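Local coordinates for CymD (Pseudomonas putida, PDB 6Z34), which probably takes monoaromatic hydrocarbons across the bacterial outer membrane as a channel of the FadL family, at residues E42-G47 with L87-E92; A35-M40 with P140-Y145. All blocks are in the same frame, centred on the assembly; numbering follows the deposited sequence.

Overall arrangement
Both contacts lie on the same side of the chain's centre, with their own centres about 10 Å apart. Contact 1 pairs strand 43-58 with strand 80-91. Contact 2 sets the 3-10 turn of residues 35-39, just ahead of strand 43-58, against strand 131-146. Strand 94-107 lies between strands 80-91 and 131-146 and pairs with both. Along the chain contact 1 is nested inside the loop that contact 2 closes. The two also touch: R90 NE probably hydrogen-bonds M40 O, though the modelled distance is doubtfully short, and M40 packs on H45. Contact 1 is part of the barrel wall, and contact 2 is where the N-terminal segment lies against its inner side.

Contact 1: E42-G47 with L87-E92; sequences EGMHLG and LVWRGE
E42 reaches past the end of the strand pair to take the backbone N-H of E92 with its carboxylate. OE2 lies 2.6 Å from E92 N and is met on the anti side, 19° out of the carboxylate plane; the bond is bent, 132° at the hydrogen. CG lies anti to the carbonyl carbon (chi1 -59°), and the chain runs on extended. CG passes over one face of the R90 guanidinium, toward its rim and 4.2 Å from NH1, while R90 NE faces M40 O. With an alanine here, the E92 N-H would probably lose this acceptor and R90 the CG contact near that rim. Next to E42 along the chain, strand 43-47 pairs with strand 87-91 in an antiparallel ladder, part of the beta-barrel wall of this outer membrane channel. G43 and R90 make one hydrogen-bonded pair, H45 and V88 the next. M44, L46, L87 and W89 share one face. M44 bends so that SD comes to the edge of the W89 ring, 5.0 Å from the five-membered ring centroid, a Met-aromatic contact. M44 CE presses on L87 CD1 at a tight 3.3 Å. The other face carries V88, R90 and H45, which hydrogen-bonds Q41 O and S435 OG.

Contact 2: A35-M40 with P140-Y145; sequences ATLTQM and PFSAAY
T38 CG2 sits over one face of the peptide link between A144 and Y145, the flat group that the 3-10 turn meets on strand 140-145. The methyl lies 3.8 Å from Y145 N, almost straight above the peptide plane. The Y145 side chain leaves the opposite side of the strand, and its ring meets that of Y94 with the planes about 50° apart.

The same methyl also touches A144. T38 CG2 and A144 CB are 3.8 Å apart. T38 holds CG2 anti to its carbonyl carbon, and with chi1 at 62° this leaves OG1 on another side, where it hydrogen-bonds S152 OG. The threonine therefore packs through its methyl and uses its hydroxyl elsewhere.

A144 CB lies at the centre of the contact. It points at the turn and is met by three residues. Besides T38, L37 CB lies 4.3 Å from A144 CB, and A35 CA stands 4.4 Å from it. L37 reaches further along the strand, where its CD1 comes 3.9 Å from S142 OG. CD1 is a methyl, so this is van der Waals contact; the hydroxyl's hydrogen bonds go to S156 OG and A155 O on strand 151-171.

No hydrogen bond joins the two segments. Within the turn, M40 N bonds L37 O at 3.0 Å. Strand 140-145 alternates: S142 and A144 face the turn, while A143 and Y145 point away from it. The small inward side chains let the turn lie close to the strand. This is the arrangement of the FadL family, in which an N-terminal hatch segment packs inside the beta-barrel.

Contact 1: E42-G47 with L87-E92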
loop_
_atom_site.group_PDB
_atom_site.type_symbol
_atom_site.label_atom_id
_atom_site.label_comp_id
_atom_site.label_asym_id
_atom_site.label_seq_id
_atom_site.Cartn_x
_atom_site.Cartn_y
_atom_site.Cartn_z
ATOM N N GLU A 42 -19.000 4.740 -21.428
ATOM C CA GLU A 42 -19.045 3.452 -22.098
ATOM C C GLU A 42 -17.909 3.361 -23.105
ATOM O O GLU A 42 -17.512 4.359 -23.718
ATOM C CB GLU A 42 -20.390 3.260 -22.794
ATOM C CG GLU A 42 -21.584 3.321 -21.859
ATOM C CD GLU A 42 -22.901 2.941 -22.535
ATOM O OE1 GLU A 42 -23.290 3.612 -23.511
ATOM O OE2 GLU A 42 -23.555 1.975 -22.085
ATOM N N GLY A 43 -17.365 2.147 -23.253
ATOM C CA GLY A 43 -16.255 1.844 -24.128
ATOM C C GLY A 43 -15.188 1.062 -23.373
ATOM O O GLY A 43 -15.464 0.407 -22.362
ATOM N N MET A 44 -13.957 1.140 -23.864
ATOM C CA MET A 44 -12.844 0.392 -23.307
ATOM C C MET A 44 -11.717 1.345 -22.987
ATOM O O MET A 44 -11.327 2.168 -23.826
ATOM C CB MET A 44 -12.370 -0.717 -24.246
ATOM C CG MET A 44 -13.388 -1.827 -24.300
ATOM S SD MET A 44 -12.613 -3.410 -24.380
ATOM C CE MET A 44 -11.279 -3.077 -23.285
ATOM N N HIS A 45 -11.204 1.212 -21.772
ATOM C CA HIS A 45 -10.273 2.157 -21.181
ATOM C C HIS A 45 -8.999 1.418 -20.819
ATOM O O HIS A 45 -9.048 0.346 -20.207
ATOM C CB HIS A 45 -10.905 2.833 -19.955
ATOM C CG HIS A 45 -12.247 3.462 -20.240
ATOM N ND1 HIS A 45 -12.386 4.781 -20.628
ATOM C CD2 HIS A 45 -13.505 2.963 -20.167
ATOM C CE1 HIS A 45 -13.668 5.066 -20.790
ATOM N NE2 HIS A 45 -14.370 3.978 -20.521
ATOM N N LEU A 46 -7.870 1.976 -21.228
ATOM C CA LEU A 46 -6.563 1.403 -20.960
ATOM C C LEU A 46 -5.767 2.458 -20.230
ATOM O O LEU A 46 -5.638 3.584 -20.716
ATOM C CB LEU A 46 -5.842 0.989 -22.246
ATOM C CG LEU A 46 -6.439 -0.168 -23.034
ATOM C CD1 LEU A 46 -6.390 0.143 -24.525
ATOM C CD2 LEU A 46 -5.687 -1.441 -22.728
ATOM N N GLY A 47 -5.232 2.096 -19.076
ATOM C CA GLY A 47 -4.521 3.071 -18.292
ATOM C C GLY A 47 -3.132 2.584 -17.973
ATOM O O GLY A 47 -2.921 1.406 -17.646
ATOM N N LEU A 87 -7.258 -2.132 -17.344
ATOM C CA LEU A 87 -8.139 -2.374 -18.474
ATOM C C LEU A 87 -9.556 -2.404 -17.917
ATOM O O LEU A 87 -9.875 -3.263 -17.090
ATOM C CB LEU A 87 -7.806 -3.701 -19.173
ATOM C CG LEU A 87 -8.747 -3.972 -20.354
ATOM C CD1 LEU A 87 -8.691 -2.766 -21.265
ATOM C CD2 LEU A 87 -8.402 -5.263 -21.124
ATOM N N VAL A 88 -10.406 -1.489 -18.369
ATOM C CA VAL A 88 -11.785 -1.406 -17.906
ATOM C C VAL A 88 -12.724 -1.409 -19.111
ATOM O O VAL A 88 -12.560 -0.607 -20.036
ATOM C CB VAL A 88 -12.013 -0.145 -17.041
ATOM C CG1 VAL A 88 -13.500 0.039 -16.736
ATOM C CG2 VAL A 88 -11.206 -0.235 -15.748
ATOM N N TRP A 89 -13.716 -2.295 -19.085
ATOM C CA TRP A 89 -14.809 -2.297 -20.050
ATOM C C TRP A 89 -16.072 -1.727 -19.398
ATOM O O TRP A 89 -16.457 -2.144 -18.296
ATOM C CB TRP A 89 -15.040 -3.724 -20.554
ATOM C CG TRP A 89 -16.195 -3.873 -21.469
ATOM C CD1 TRP A 89 -16.178 -3.758 -22.831
ATOM C CD2 TRP A 89 -17.548 -4.198 -21.107
ATOM N NE1 TRP A 89 -17.436 -3.980 -23.333
ATOM C CE2 TRP A 89 -18.300 -4.241 -22.304
ATOM C CE3 TRP A 89 -18.198 -4.448 -19.895
ATOM C CZ2 TRP A 89 -19.671 -4.519 -22.322
ATOM C CZ3 TRP A 89 -19.573 -4.734 -19.916
ATOM C CH2 TRP A 89 -20.287 -4.762 -21.122
ATOM N N ARG A 90 -16.704 -0.766 -20.074
ATOM C CA ARG A 90 -17.932 -0.114 -19.612
ATOM C C ARG A 90 -18.994 -0.258 -20.688
ATOM O O ARG A 90 -18.849 0.306 -21.775
ATOM C CB ARG A 90 -17.700 1.369 -19.313
ATOM C CG ARG A 90 -17.589 1.717 -17.840
ATOM C CD ARG A 90 -18.966 1.852 -17.212
ATOM N NE ARG A 90 -19.637 3.084 -17.580
ATOM C CZ ARG A 90 -20.953 3.257 -17.485
ATOM N NH1 ARG A 90 -21.506 4.413 -17.836
ATOM N NH2 ARG A 90 -21.707 2.263 -17.029
ATOM N N GLY A 91 -20.067 -0.975 -20.389
ATOM C CA GLY A 91 -21.212 -1.025 -21.286
ATOM C C GLY A 91 -22.525 -1.156 -20.541
ATOM O O GLY A 91 -22.652 -1.930 -19.589
ATOM N N GLU A 92 -23.525 -0.417 -21.021
ATOM C CA GLU A 92 -24.859 -0.438 -20.431
ATOM C C GLU A 92 -24.715 -0.143 -18.944
ATOM O O GLU A 92 -24.177 0.910 -18.582
ATOM C CB GLU A 92 -25.554 -1.781 -20.702
ATOM C CG GLU A 92 -27.004 -1.944 -20.159
ATOM C CD GLU A 92 -27.118 -3.043 -19.101
ATOM O OE1 GLU A 92 -28.248 -3.470 -18.776
ATOM O OE2 GLU A 92 -26.066 -3.494 -18.608
#

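Contact 2: A35-M40 with P140-Y145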
loop_
_atom_site.group_PDB
_atom_site.type_symbol
_atom_site.label_atom_id
_atom_site.label_comp_id
_atom_site.label_asym_id
_atom_site.label_seq_id
_atom_site.Cartn_x
_atom_site.Cartn_y
_atom_site.Cartn_z
ATOM N N ALA A 35 -17.499 0.819 -7.020
ATOM C CA ALA A 35 -18.792 1.326 -7.476
ATOM C C ALA A 35 -18.624 2.572 -8.331
ATOM O O ALA A 35 -19.478 2.851 -9.183
ATOM C CB ALA A 35 -19.716 1.623 -6.291
ATOM N N THR A 36 -17.510 3.309 -8.165
ATOM C CA THR A 36 -17.356 4.543 -8.941
ATOM C C THR A 36 -17.072 4.277 -10.413
ATOM O O THR A 36 -17.144 5.213 -11.216
ATOM C CB THR A 36 -16.248 5.438 -8.382
ATOM O OG1 THR A 36 -15.009 4.729 -8.363
ATOM C CG2 THR A 36 -16.620 5.982 -6.952
ATOM N N LEU A 37 -16.738 3.035 -10.780
ATOM C CA LEU A 37 -16.485 2.715 -12.177
ATOM C C LEU A 37 -17.712 2.905 -13.053
ATOM O O LEU A 37 -17.557 3.150 -14.251
ATOM C CB LEU A 37 -15.992 1.282 -12.304
ATOM C CG LEU A 37 -14.709 1.001 -11.542
ATOM C CD1 LEU A 37 -14.474 -0.497 -11.519
ATOM C CD2 LEU A 37 -13.566 1.776 -12.196
ATOM N N THR A 38 -18.925 2.823 -12.494
ATOM C CA THR A 38 -20.105 3.142 -13.301
ATOM C C THR A 38 -20.139 4.603 -13.744
ATOM O O THR A 38 -20.910 4.928 -14.651
ATOM C CB THR A 38 -21.412 2.782 -12.564
ATOM O OG1 THR A 38 -21.544 3.534 -11.345
ATOM C CG2 THR A 38 -21.448 1.311 -12.256
ATOM N N GLN A 39 -19.306 5.474 -13.159
ATOM C CA GLN A 39 -19.188 6.869 -13.595
ATOM C C GLN A 39 -18.409 7.009 -14.906
ATOM O O GLN A 39 -18.531 8.037 -15.578
ATOM C CB GLN A 39 -18.490 7.704 -12.512
ATOM C CG GLN A 39 -19.375 8.594 -11.663
ATOM C CD GLN A 39 -20.218 7.815 -10.689
ATOM O OE1 GLN A 39 -19.732 7.386 -9.637
ATOM N NE2 GLN A 39 -21.497 7.633 -11.022
ATOM N N MET A 40 -17.596 6.019 -15.278
ATOM C CA MET A 40 -16.826 6.136 -16.512
ATOM C C MET A 40 -17.721 5.971 -17.732
ATOM O O MET A 40 -18.733 5.272 -17.688
ATOM C CB MET A 40 -15.712 5.087 -16.564
ATOM C CG MET A 40 -14.751 5.175 -15.374
ATOM S SD MET A 40 -13.547 3.842 -15.397
ATOM C CE MET A 40 -12.413 4.481 -16.631
ATOM N N PRO A 140 -6.482 -6.795 -9.210
ATOM C CA PRO A 140 -7.929 -6.874 -8.988
ATOM C C PRO A 140 -8.670 -7.476 -10.159
ATOM O O PRO A 140 -8.289 -7.313 -11.320
ATOM C CB PRO A 140 -8.337 -5.409 -8.805
ATOM C CG PRO A 140 -7.346 -4.673 -9.658
ATOM C CD PRO A 140 -6.038 -5.408 -9.448
ATOM N N PHE A 141 -9.734 -8.200 -9.828
ATOM C CA PHE A 141 -10.772 -8.582 -10.783
ATOM C C PHE A 141 -12.034 -7.910 -10.280
ATOM O O PHE A 141 -12.494 -8.203 -9.171
ATOM C CB PHE A 141 -10.916 -10.098 -10.893
ATOM C CG PHE A 141 -9.612 -10.798 -11.190
ATOM C CD1 PHE A 141 -8.692 -11.047 -10.175
ATOM C CD2 PHE A 141 -9.287 -11.178 -12.483
ATOM C CE1 PHE A 141 -7.488 -11.672 -10.438
ATOM C CE2 PHE A 141 -8.083 -11.804 -12.753
ATOM C CZ PHE A 141 -7.176 -12.046 -11.723
ATOM N N SER A 142 -12.547 -6.959 -11.058
ATOM C CA SER A 142 -13.487 -5.977 -10.547
ATOM C C SER A 142 -14.700 -5.897 -11.451
ATOM O O SER A 142 -14.610 -6.098 -12.669
ATOM C CB SER A 142 -12.846 -4.604 -10.432
ATOM O OG SER A 142 -13.625 -3.744 -9.622
ATOM N N ALA A 143 -15.840 -5.601 -10.834
ATOM C CA ALA A 143 -17.092 -5.450 -11.555
ATOM C C ALA A 143 -17.937 -4.421 -10.828
ATOM O O ALA A 143 -17.811 -4.247 -9.613
ATOM C CB ALA A 143 -17.844 -6.783 -11.661
ATOM N N ALA A 144 -18.811 -3.741 -11.576
ATOM C CA ALA A 144 -19.695 -2.761 -10.973
ATOM C C ALA A 144 -21.003 -2.734 -11.758
ATOM O O ALA A 144 -21.066 -3.137 -12.924
ATOM C CB ALA A 144 -19.043 -1.374 -10.922
ATOM N N TYR A 145 -22.058 -2.273 -11.091
ATOM C CA TYR A 145 -23.398 -2.373 -11.648
ATOM C C TYR A 145 -24.223 -1.196 -11.160
ATOM O O TYR A 145 -24.202 -0.879 -9.964
ATOM C CB TYR A 145 -24.057 -3.702 -11.252
ATOM C CG TYR A 145 -25.464 -3.891 -11.793
ATOM C CD1 TYR A 145 -25.685 -4.159 -13.145
ATOM C CD2 TYR A 145 -26.575 -3.806 -10.950
ATOM C CE1 TYR A 145 -26.976 -4.340 -13.637
ATOM C CE2 TYR A 145 -27.875 -3.980 -11.433
ATOM C CZ TYR A 145 -28.067 -4.239 -12.782
ATOM O OH TYR A 145 -29.343 -4.425 -13.281
#